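PDB 4LQZ: uncharacterized protein from Staphylococcus aureus subsp. aureus, which is of unknown function but adopts a streptavidin-like fold, an antiparallel beta barrel, and belongs to the DUF4909 family. Local coordinates for residues A[49-54]-A[64-69]; A[75-80]-A[134-139]; A[79-84]-A[92-97]. All blocks are in the same frame, centred on the assembly; numbering follows the deposited sequence. Where two conformers were deposited one is given.

Interaction 1: residues A[49-54]-A[64-69]; sequences GTAKYF and LFIEYI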
loop_
_atom_site.group_PDB
_atom_site.type_symbol
_atom_site.label_atom_id
_atom_site.label_comp_id
_atom_site.label_asym_id
_atom_site.label_seq_id
_atom_site.Cartn_x
_atom_site.Cartn_y
_atom_site.Cartn_z
ATOM N N GLY A 49 14.288 -0.205 -5.262
ATOM C CA GLY A 49 13.786 1.095 -4.841
ATOM C C GLY A 49 13.356 1.108 -3.396
ATOM O O GLY A 49 13.281 0.063 -2.757
ATOM N N THR A 50 13.136 2.293 -2.855
ATOM C CA THR A 50 12.627 2.407 -1.491
ATOM C C THR A 50 11.449 3.356 -1.498
ATOM O O THR A 50 11.350 4.249 -2.361
ATOM C CB THR A 50 13.673 2.826 -0.447
ATOM O OG1 THR A 50 14.188 4.108 -0.765
ATOM C CG2 THR A 50 14.781 1.827 -0.279
ATOM N N ALA A 51 10.562 3.162 -0.534
ATOM C CA ALA A 51 9.392 3.991 -0.376
ATOM C C ALA A 51 9.073 4.151 1.104
ATOM O O ALA A 51 8.979 3.148 1.825
ATOM C CB ALA A 51 8.202 3.367 -1.116
ATOM N N LYS A 52 8.898 5.410 1.556
ATOM C CA LYS A 52 8.472 5.676 2.938
ATOM C C LYS A 52 7.092 5.057 3.117
ATOM O O LYS A 52 6.295 5.076 2.182
ATOM C CB LYS A 52 8.406 7.185 3.227
ATOM C CG LYS A 52 9.746 7.830 3.485
ATOM C CD LYS A 52 9.586 9.306 3.790
ATOM C CE LYS A 52 10.903 10.057 3.796
ATOM N NZ LYS A 52 11.426 10.291 2.419
ATOM N N TYR A 53 6.822 4.486 4.286
ATOM C CA TYR A 53 5.529 3.852 4.558
ATOM C C TYR A 53 5.246 3.901 6.046
ATOM O O TYR A 53 6.162 4.025 6.867
ATOM C CB TYR A 53 5.482 2.351 4.059
ATOM C CG TYR A 53 5.906 1.363 5.136
ATOM C CD1 TYR A 53 7.247 1.182 5.453
ATOM C CD2 TYR A 53 4.959 0.678 5.899
ATOM C CE1 TYR A 53 7.643 0.350 6.498
ATOM C CE2 TYR A 53 5.344 -0.136 6.970
ATOM C CZ TYR A 53 6.687 -0.349 7.221
ATOM O OH TYR A 53 7.084 -1.138 8.270
ATOM N N PHE A 54 3.990 3.666 6.381
ATOM C CA PHE A 54 3.495 3.453 7.728
ATOM C C PHE A 54 2.154 2.777 7.655
ATOM O O PHE A 54 1.486 2.817 6.613
ATOM C CB PHE A 54 3.437 4.732 8.568
ATOM C CG PHE A 54 2.407 5.763 8.198
ATOM C CD1 PHE A 54 2.709 6.774 7.295
ATOM C CD2 PHE A 54 1.192 5.820 8.869
ATOM C CE1 PHE A 54 1.780 7.770 7.004
ATOM C CE2 PHE A 54 0.273 6.831 8.591
ATOM C CZ PHE A 54 0.574 7.793 7.658
ATOM N N LEU A 64 -2.393 0.699 4.743
ATOM C CA LEU A 64 -1.028 0.945 4.333
ATOM C C LEU A 64 -0.955 2.323 3.711
ATOM O O LEU A 64 -1.764 2.648 2.844
ATOM C CB LEU A 64 -0.496 -0.123 3.352
ATOM C CG LEU A 64 0.915 0.173 2.788
ATOM C CD1 LEU A 64 1.996 0.021 3.886
ATOM C CD2 LEU A 64 1.223 -0.708 1.588
ATOM N N PHE A 65 -0.013 3.145 4.186
ATOM C CA PHE A 65 0.304 4.464 3.657
ATOM C C PHE A 65 1.653 4.330 2.983
ATOM O O PHE A 65 2.605 3.991 3.668
ATOM C CB PHE A 65 0.355 5.490 4.801
ATOM C CG PHE A 65 -0.958 5.741 5.484
ATOM C CD1 PHE A 65 -1.470 4.827 6.405
ATOM C CD2 PHE A 65 -1.692 6.891 5.213
ATOM C CE1 PHE A 65 -2.702 5.049 7.022
ATOM C CE2 PHE A 65 -2.911 7.125 5.849
ATOM C CZ PHE A 65 -3.405 6.207 6.754
ATOM N N ILE A 66 1.751 4.492 1.662
ATOM C CA ILE A 66 3.053 4.290 0.998
ATOM C C ILE A 66 3.298 5.343 -0.105
ATOM O O ILE A 66 2.374 5.735 -0.828
ATOM C CB ILE A 66 3.173 2.817 0.438
ATOM C CG1 ILE A 66 4.608 2.475 -0.047
ATOM C CG2 ILE A 66 2.076 2.484 -0.641
ATOM C CD1 ILE A 66 4.901 0.946 -0.163
ATOM N N GLU A 67 4.566 5.782 -0.222
ATOM C CA GLU A 67 4.996 6.693 -1.280
ATOM C C GLU A 67 4.850 6.003 -2.593
ATOM O O GLU A 67 4.941 4.782 -2.642
ATOM C CB GLU A 67 6.470 7.074 -1.120
ATOM C CG GLU A 67 6.756 8.130 -0.108
ATOM C CD GLU A 67 8.166 8.643 -0.283
ATOM O OE1 GLU A 67 9.118 7.854 -0.077
ATOM O OE2 GLU A 67 8.314 9.813 -0.704
ATOM N N TYR A 68 4.720 6.773 -3.670
ATOM C CA TYR A 68 4.642 6.242 -5.019
ATOM C C TYR A 68 5.940 5.486 -5.387
ATOM O O TYR A 68 7.032 5.934 -5.037
ATOM C CB TYR A 68 4.389 7.398 -5.994
ATOM C CG TYR A 68 4.434 6.977 -7.438
ATOM C CD1 TYR A 68 3.468 6.120 -7.968
ATOM C CD2 TYR A 68 5.437 7.439 -8.287
ATOM C CE1 TYR A 68 3.538 5.688 -9.289
ATOM C CE2 TYR A 68 5.498 7.037 -9.616
ATOM C CZ TYR A 68 4.545 6.168 -10.115
ATOM O OH TYR A 68 4.606 5.791 -11.433
ATOM N N ILE A 69 5.798 4.290 -5.982
ATOM C CA ILE A 69 6.918 3.469 -6.472
ATOM C C ILE A 69 6.838 3.544 -7.983
ATOM O O ILE A 69 5.832 3.075 -8.518
ATOM C CB ILE A 69 6.916 1.997 -5.986
ATOM C CG1 ILE A 69 6.828 1.861 -4.451
ATOM C CG2 ILE A 69 8.120 1.232 -6.569
ATOM C CD1 ILE A 69 6.028 0.632 -4.037
HETATM O O HOH W 1 9.752 4.978 -4.377
HETATM O O HOH W 2 10.320 11.361 0.029
#
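The rings of Phe54 and Phe65 lie face on face in an offset stack, centroids 4.2 Å apart and planes 7° from parallel. Phe65 CB also sits over the Phe54 face as a CH-pi contact, while Phe54 O meets the Phe65 ring in its plane, at the edge. Tyr86 packs edge-to-face with Phe65 and also meets the Phe54 ring, and Tyr93 packs edge-to-face with Phe54. Phe54 owes its overlap to chi1 of 70°, which sets CG between its own N and carbonyl carbon. The backbones of the same two residues exchange bonds, Phe65 N to Phe54 O at 2.9 Å and Phe54 N to Phe65 O at 3.1 Å. On the other face of the hairpin, Tyr53 CD2 rests on Leu64 CD1 at 3.6 Å, and its hydroxyl reaches Ser37 O. Further along, Glu67 OE1 accepts Lys52 N at 2.9 Å on its anti lone pair, nearly straight at 169°. Lys52 NZ stays 4.2 Å from Glu67 OE1, too far for a salt bridge; one water joins it to Glu67 OE2. A side-chain carboxylate thus takes the N-H of Lys52, while Glu67 N binds its carbonyl; the nearby positive charge probably favours this.

Interaction 2: residues A[75-80]-A[134-139]; sequences NCKPDF and QNDRMT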
loop_
_atom_site.group_PDB
_atom_site.type_symbol
_atom_site.label_atom_id
_atom_site.label_comp_id
_atom_site.label_asym_id
_atom_site.label_seq_id
_atom_site.Cartn_x
_atom_site.Cartn_y
_atom_site.Cartn_z
ATOM N N ASN A 75 6.998 -2.660 -11.898
ATOM C CA ASN A 75 6.161 -2.595 -13.080
ATOM C C ASN A 75 4.762 -3.157 -12.823
ATOM O O ASN A 75 4.481 -4.321 -13.110
ATOM C CB ASN A 75 6.839 -3.292 -14.238
ATOM C CG ASN A 75 6.226 -2.952 -15.568
ATOM O OD1 ASN A 75 5.368 -2.057 -15.686
ATOM N ND2 ASN A 75 6.660 -3.661 -16.595
ATOM N N CYS A 76 3.889 -2.296 -12.295
ATOM C CA CYS A 76 2.499 -2.595 -11.973
ATOM C C CYS A 76 1.582 -1.684 -12.788
ATOM O O CYS A 76 2.056 -0.688 -13.348
ATOM C CB CYS A 76 2.239 -2.471 -10.468
ATOM S SG CYS A 76 1.824 -0.801 -9.897
ATOM N N LYS A 77 0.279 -2.048 -12.897
ATOM C CA LYS A 77 -0.719 -1.261 -13.627
ATOM C C LYS A 77 -0.919 0.093 -12.926
ATOM O O LYS A 77 -1.079 0.128 -11.705
ATOM C CB LYS A 77 -2.045 -2.024 -13.768
ATOM C CG LYS A 77 -1.917 -3.287 -14.618
ATOM C CD LYS A 77 -2.517 -3.136 -16.000
ATOM C CE LYS A 77 -2.641 -4.463 -16.706
ATOM N NZ LYS A 77 -1.368 -4.897 -17.342
ATOM N N PRO A 78 -0.839 1.213 -13.666
ATOM C CA PRO A 78 -0.905 2.537 -13.022
ATOM C C PRO A 78 -2.180 2.867 -12.250
ATOM O O PRO A 78 -2.103 3.685 -11.330
ATOM C CB PRO A 78 -0.753 3.509 -14.199
ATOM C CG PRO A 78 -1.064 2.711 -15.407
ATOM C CD PRO A 78 -0.569 1.349 -15.117
ATOM N N ASP A 79 -3.342 2.260 -12.591
ATOM C CA ASP A 79 -4.580 2.584 -11.877
ATOM C C ASP A 79 -4.596 2.006 -10.442
ATOM O O ASP A 79 -5.455 2.384 -9.652
ATOM C CB ASP A 79 -5.817 2.200 -12.687
ATOM C CG ASP A 79 -5.992 3.145 -13.876
ATOM O OD1 ASP A 79 -5.230 4.137 -13.969
ATOM O OD2 ASP A 79 -6.892 2.904 -14.693
ATOM N N PHE A 80 -3.583 1.198 -10.088
ATOM C CA PHE A 80 -3.343 0.734 -8.719
ATOM C C PHE A 80 -3.121 1.966 -7.824
ATOM O O PHE A 80 -3.494 1.955 -6.646
ATOM C CB PHE A 80 -2.121 -0.203 -8.669
ATOM C CG PHE A 80 -1.626 -0.485 -7.262
ATOM C CD1 PHE A 80 -2.329 -1.344 -6.419
ATOM C CD2 PHE A 80 -0.492 0.152 -6.765
ATOM C CE1 PHE A 80 -1.912 -1.554 -5.097
ATOM C CE2 PHE A 80 -0.065 -0.073 -5.448
ATOM C CZ PHE A 80 -0.781 -0.924 -4.627
ATOM N N GLN A 134 -11.542 -2.765 -8.238
ATOM C CA GLN A 134 -10.576 -3.513 -7.435
ATOM C C GLN A 134 -9.680 -4.413 -8.282
ATOM O O GLN A 134 -8.819 -5.083 -7.741
ATOM C CB GLN A 134 -11.330 -4.354 -6.373
ATOM C CG GLN A 134 -11.859 -3.526 -5.195
ATOM C CD GLN A 134 -10.757 -2.753 -4.487
ATOM O OE1 GLN A 134 -9.673 -3.264 -4.243
ATOM N NE2 GLN A 134 -10.975 -1.476 -4.240
ATOM N N ASN A 135 -9.876 -4.436 -9.599
ATOM C CA ASN A 135 -9.119 -5.311 -10.496
ATOM C C ASN A 135 -7.595 -5.043 -10.520
ATOM O O ASN A 135 -6.843 -5.976 -10.827
ATOM C CB ASN A 135 -9.718 -5.277 -11.908
ATOM C CG ASN A 135 -10.942 -6.188 -12.019
ATOM O OD1 ASN A 135 -11.308 -6.884 -11.070
ATOM N ND2 ASN A 135 -11.587 -6.233 -13.184
ATOM N N ASP A 136 -7.122 -3.816 -10.170
ATOM C CA ASP A 136 -5.685 -3.565 -10.170
ATOM C C ASP A 136 -5.083 -3.715 -8.775
ATOM O O ASP A 136 -3.973 -3.248 -8.534
ATOM C CB ASP A 136 -5.348 -2.179 -10.750
ATOM C CG ASP A 136 -5.743 -2.047 -12.212
ATOM O OD1 ASP A 136 -5.382 -2.946 -13.013
ATOM O OD2 ASP A 136 -6.411 -1.057 -12.551
ATOM N N ARG A 137 -5.772 -4.417 -7.886
ATOM C CA ARG A 137 -5.286 -4.593 -6.523
ATOM C C ARG A 137 -3.997 -5.406 -6.490
ATOM O O ARG A 137 -3.753 -6.282 -7.324
ATOM C CB ARG A 137 -6.352 -5.253 -5.623
ATOM C CG ARG A 137 -6.577 -6.723 -5.911
ATOM C CD ARG A 137 -7.246 -7.449 -4.777
ATOM N NE ARG A 137 -7.647 -8.770 -5.236
ATOM C CZ ARG A 137 -8.719 -9.415 -4.808
ATOM N NH1 ARG A 137 -9.510 -8.871 -3.890
ATOM N NH2 ARG A 137 -9.032 -10.601 -5.316
HETATM N N MSE A 138 -3.170 -5.101 -5.524
HETATM C CA MSE A 138 -1.928 -5.824 -5.333
HETATM C C MSE A 138 -2.158 -7.014 -4.421
HETATM O O MSE A 138 -2.915 -6.896 -3.474
HETATM C CB MSE A 138 -0.888 -4.898 -4.708
HETATM C CG MSE A 138 0.514 -5.199 -5.133
HETATM SE SE MSE A 138 1.661 -3.631 -4.840
HETATM C CE MSE A 138 1.746 -2.955 -6.662
ATOM N N THR A 139 -1.466 -8.134 -4.678
ATOM C CA THR A 139 -1.523 -9.309 -3.801
ATOM C C THR A 139 -0.124 -9.479 -3.213
ATOM O O THR A 139 0.876 -9.490 -3.956
ATOM C CB THR A 139 -2.050 -10.569 -4.508
ATOM O OG1 THR A 139 -3.421 -10.360 -4.815
ATOM C CG2 THR A 139 -1.944 -11.838 -3.636
#
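A type I turn from Gln134 to Arg137 brings Asp136 beside the 3-10 segment 78-80, with the CA atoms of Phe80 and Asp136 5.1 Å apart, before the chain enters strand 138-142. No hydrogen bond crosses between the segments. The selenomethionine Met138 wraps one end of the Phe80 ring: its CB meets CE1 at 3.5 Å, and a bend at chi3 (-101°) carries the terminal CE over one face, 3.8 Å from the centroid, with SE oblique to the ring in a Met-aromatic contact. Cys76 CB touches Met138 CE at 3.9 Å. At the ring edge, near its plane, Asp136 O approaches Phe80 CD1 at 3.3 Å; that carbonyl also accepts a bond from Gln26. The carboxylate of Asp136 touches two more side chains, OD1 being 3.5 Å from Lys77 CB and OD2 3.3 Å from Asp79 CB. His27 binds OD1 and His133 binds OD2, so both oxygens are held. These bonds probably offset the nearby like charge of Asp79. In this streptavidin-like fold, the loop between strands 61-66 and 85-88 thus packs Phe80 against the start of strand 138-142, while Asp136 with His27 and His133 holds the polar side.

Interaction 3: residues A[79-84]-A[92-97]; sequences DFWKTL and TYYVYL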
loop_
_atom_site.group_PDB
_atom_site.type_symbol
_atom_site.label_atom_id
_atom_site.label_comp_id
_atom_site.label_asym_id
_atom_site.label_seq_id
_atom_site.Cartn_x
_atom_site.Cartn_y
_atom_site.Cartn_z
ATOM N N ASP A 79 -3.342 2.260 -12.591
ATOM C CA ASP A 79 -4.580 2.584 -11.877
ATOM C C ASP A 79 -4.596 2.006 -10.442
ATOM O O ASP A 79 -5.455 2.384 -9.652
ATOM C CB ASP A 79 -5.817 2.200 -12.687
ATOM C CG ASP A 79 -5.992 3.145 -13.876
ATOM O OD1 ASP A 79 -5.230 4.137 -13.969
ATOM O OD2 ASP A 79 -6.892 2.904 -14.693
ATOM N N PHE A 80 -3.583 1.198 -10.088
ATOM C CA PHE A 80 -3.343 0.734 -8.719
ATOM C C PHE A 80 -3.121 1.966 -7.824
ATOM O O PHE A 80 -3.494 1.955 -6.646
ATOM C CB PHE A 80 -2.121 -0.203 -8.669
ATOM C CG PHE A 80 -1.626 -0.485 -7.262
ATOM C CD1 PHE A 80 -2.329 -1.344 -6.419
ATOM C CD2 PHE A 80 -0.492 0.152 -6.765
ATOM C CE1 PHE A 80 -1.912 -1.554 -5.097
ATOM C CE2 PHE A 80 -0.065 -0.073 -5.448
ATOM C CZ PHE A 80 -0.781 -0.924 -4.627
ATOM N N TRP A 81 -2.522 3.032 -8.409
ATOM C CA TRP A 81 -2.202 4.294 -7.746
ATOM C C TRP A 81 -3.407 5.254 -7.706
ATOM O O TRP A 81 -3.300 6.324 -7.109
ATOM C CB TRP A 81 -0.947 4.962 -8.365
ATOM C CG TRP A 81 0.269 4.077 -8.274
ATOM C CD1 TRP A 81 0.791 3.304 -9.269
ATOM C CD2 TRP A 81 1.002 3.748 -7.084
ATOM N NE1 TRP A 81 1.859 2.580 -8.796
ATOM C CE2 TRP A 81 2.004 2.824 -7.452
ATOM C CE3 TRP A 81 0.911 4.149 -5.735
ATOM C CZ2 TRP A 81 2.912 2.297 -6.523
ATOM C CZ3 TRP A 81 1.833 3.658 -4.827
ATOM C CH2 TRP A 81 2.829 2.756 -5.225
ATOM N N LYS A 82 -4.579 4.829 -8.216
ATOM C CA LYS A 82 -5.792 5.641 -8.137
ATOM C C LYS A 82 -6.486 5.350 -6.796
ATOM O O LYS A 82 -7.352 4.465 -6.688
ATOM C CB LYS A 82 -6.706 5.408 -9.353
ATOM C CG LYS A 82 -7.591 6.603 -9.677
ATOM C CD LYS A 82 -8.719 6.210 -10.608
ATOM C CE LYS A 82 -9.929 7.087 -10.422
ATOM N NZ LYS A 82 -11.100 6.581 -11.189
ATOM N N THR A 83 -6.053 6.071 -5.741
ATOM C CA THR A 83 -6.537 5.845 -4.369
ATOM C C THR A 83 -6.442 7.122 -3.520
ATOM O O THR A 83 -5.793 8.093 -3.931
ATOM C CB THR A 83 -5.741 4.676 -3.725
ATOM O OG1 THR A 83 -6.343 4.314 -2.476
ATOM C CG2 THR A 83 -4.217 5.001 -3.518
ATOM N N LEU A 84 -7.056 7.095 -2.313
ATOM C CA LEU A 84 -7.019 8.190 -1.332
ATOM C C LEU A 84 -5.548 8.585 -1.020
ATOM O O LEU A 84 -4.678 7.707 -0.894
ATOM C CB LEU A 84 -7.747 7.748 -0.034
ATOM C CG LEU A 84 -7.872 8.770 1.114
ATOM C CD1 LEU A 84 -8.768 9.934 0.738
ATOM C CD2 LEU A 84 -8.394 8.115 2.376
ATOM N N THR A 92 3.848 12.738 0.272
ATOM C CA THR A 92 2.518 12.293 -0.122
ATOM C C THR A 92 2.494 10.748 -0.111
ATOM O O THR A 92 3.355 10.100 -0.719
ATOM C CB THR A 92 2.157 12.863 -1.501
ATOM O OG1 THR A 92 2.344 14.272 -1.472
ATOM C CG2 THR A 92 0.724 12.557 -1.904
ATOM N N TYR A 93 1.500 10.179 0.579
ATOM C CA TYR A 93 1.310 8.729 0.696
ATOM C C TYR A 93 0.049 8.282 -0.019
ATOM O O TYR A 93 -0.966 8.977 0.028
ATOM C CB TYR A 93 1.224 8.320 2.171
ATOM C CG TYR A 93 2.477 8.584 2.971
ATOM C CD1 TYR A 93 3.468 7.617 3.083
ATOM C CD2 TYR A 93 2.643 9.775 3.671
ATOM C CE1 TYR A 93 4.601 7.829 3.869
ATOM C CE2 TYR A 93 3.789 10.016 4.430
ATOM C CZ TYR A 93 4.765 9.036 4.530
ATOM O OH TYR A 93 5.900 9.253 5.277
ATOM N N TYR A 94 0.110 7.112 -0.664
ATOM C CA TYR A 94 -1.020 6.435 -1.326
ATOM C C TYR A 94 -1.567 5.428 -0.304
ATOM O O TYR A 94 -0.797 4.635 0.246
ATOM C CB TYR A 94 -0.574 5.778 -2.650
ATOM C CG TYR A 94 -0.194 6.812 -3.686
ATOM C CD1 TYR A 94 1.041 7.458 -3.636
ATOM C CD2 TYR A 94 -1.108 7.231 -4.651
ATOM C CE1 TYR A 94 1.361 8.484 -4.527
ATOM C CE2 TYR A 94 -0.792 8.245 -5.559
ATOM C CZ TYR A 94 0.454 8.853 -5.505
ATOM O OH TYR A 94 0.784 9.847 -6.400
ATOM N N VAL A 95 -2.870 5.520 0.017
ATOM C CA VAL A 95 -3.480 4.730 1.092
ATOM C C VAL A 95 -4.243 3.483 0.562
ATOM O O VAL A 95 -5.041 3.591 -0.367
ATOM C CB VAL A 95 -4.404 5.618 1.970
ATOM C CG1 VAL A 95 -4.830 4.888 3.244
ATOM C CG2 VAL A 95 -3.746 6.976 2.294
ATOM N N TYR A 96 -3.976 2.305 1.177
ATOM C CA TYR A 96 -4.604 1.038 0.794
ATOM C C TYR A 96 -5.157 0.317 1.978
ATOM O O TYR A 96 -4.526 0.283 3.038
ATOM C CB TYR A 96 -3.607 0.104 0.073
ATOM C CG TYR A 96 -3.108 0.731 -1.209
ATOM C CD1 TYR A 96 -3.828 0.603 -2.392
ATOM C CD2 TYR A 96 -1.991 1.568 -1.212
ATOM C CE1 TYR A 96 -3.433 1.268 -3.553
ATOM C CE2 TYR A 96 -1.584 2.232 -2.365
ATOM C CZ TYR A 96 -2.298 2.068 -3.539
ATOM O OH TYR A 96 -1.912 2.750 -4.676
ATOM N N LEU A 97 -6.319 -0.305 1.785
ATOM C CA LEU A 97 -6.869 -1.169 2.800
ATOM C C LEU A 97 -6.077 -2.462 2.733
ATOM O O LEU A 97 -5.971 -3.055 1.654
ATOM C CB LEU A 97 -8.376 -1.419 2.605
ATOM C CG LEU A 97 -9.000 -2.496 3.525
ATOM C CD1 LEU A 97 -8.998 -2.047 4.995
ATOM C CD2 LEU A 97 -10.412 -2.928 3.027
#
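With chi1 of 167°, Phe80 carries CG opposite its own N, while Tyr96 turns its CG away from its carbonyl carbon, and the two rings come to lie nearly parallel. They form an offset stack with centroids 4.4 Å apart and planes 3° apart; Phe80 CZ sits over one face of Tyr96, and the tyrosine oxygen lies over the rim of the phenylalanine. The same hydroxyl donates to Phe80 O at 2.6 Å, from above the carbonyl plane and away from a lone pair direction, although this carbonyl oxygen lies in the plane of the tyrosine ring. One residue thereby holds Tyr96 both by its ring and by its backbone. Trp81 turns its six-membered ring edge-on to Tyr94, a T-shaped pair with planes at 81°, in which CE3 stands 3.5 Å from Tyr94 CG. CE3 also lies 3.3 Å from Tyr96 OH, so this one corner of the indole touches two tyrosines of the strand. Thr83 touches both tyrosines: CG2 lies 3.4 Å from Tyr96 OH and at the edge of the Tyr94 ring, while OG1 donates to Val95 O at 2.6 Å and is bonded to Leu111 N as well. This buried hydroxyl thus ties strand 91-100 to the chain just beyond strand 105-110. Val95 N to Leu84 O, 3.0 Å, adds a backbone bond next to the antiparallel pair of strands 85-88 and 91-100. Phe80 and Trp81 of a 3-10 turn thus pack on tyrosines of strand 91-100, probably toward the inside of the streptavidin-like barrel, and the chain runs on into the 85-88/91-100 hairpin.

Overall arrangement
All three contacts reach one curled antiparallel sheet. Interactions 1 and 3 meet where strand 61-66 pairs with strand 91-100, with Ile66 O 2.7 Å from Tyr94 N and Leu64 N 2.8 Å from Tyr96 O. The loop side chains follow suit, Tyr68 packing edge-to-face with Trp81. Interactions 2 and 3 start from the same loop and share Asp79 and Phe80; the Phe80 ring serves Met138 in the first and Tyr96 in the second, and Cys76 SG also comes to 3.6 Å from Trp81 NE1. Interactions 1 and 2 do not touch, their centres about 15 Å apart, and interaction 3 bridges them. No ligand marks a site among them.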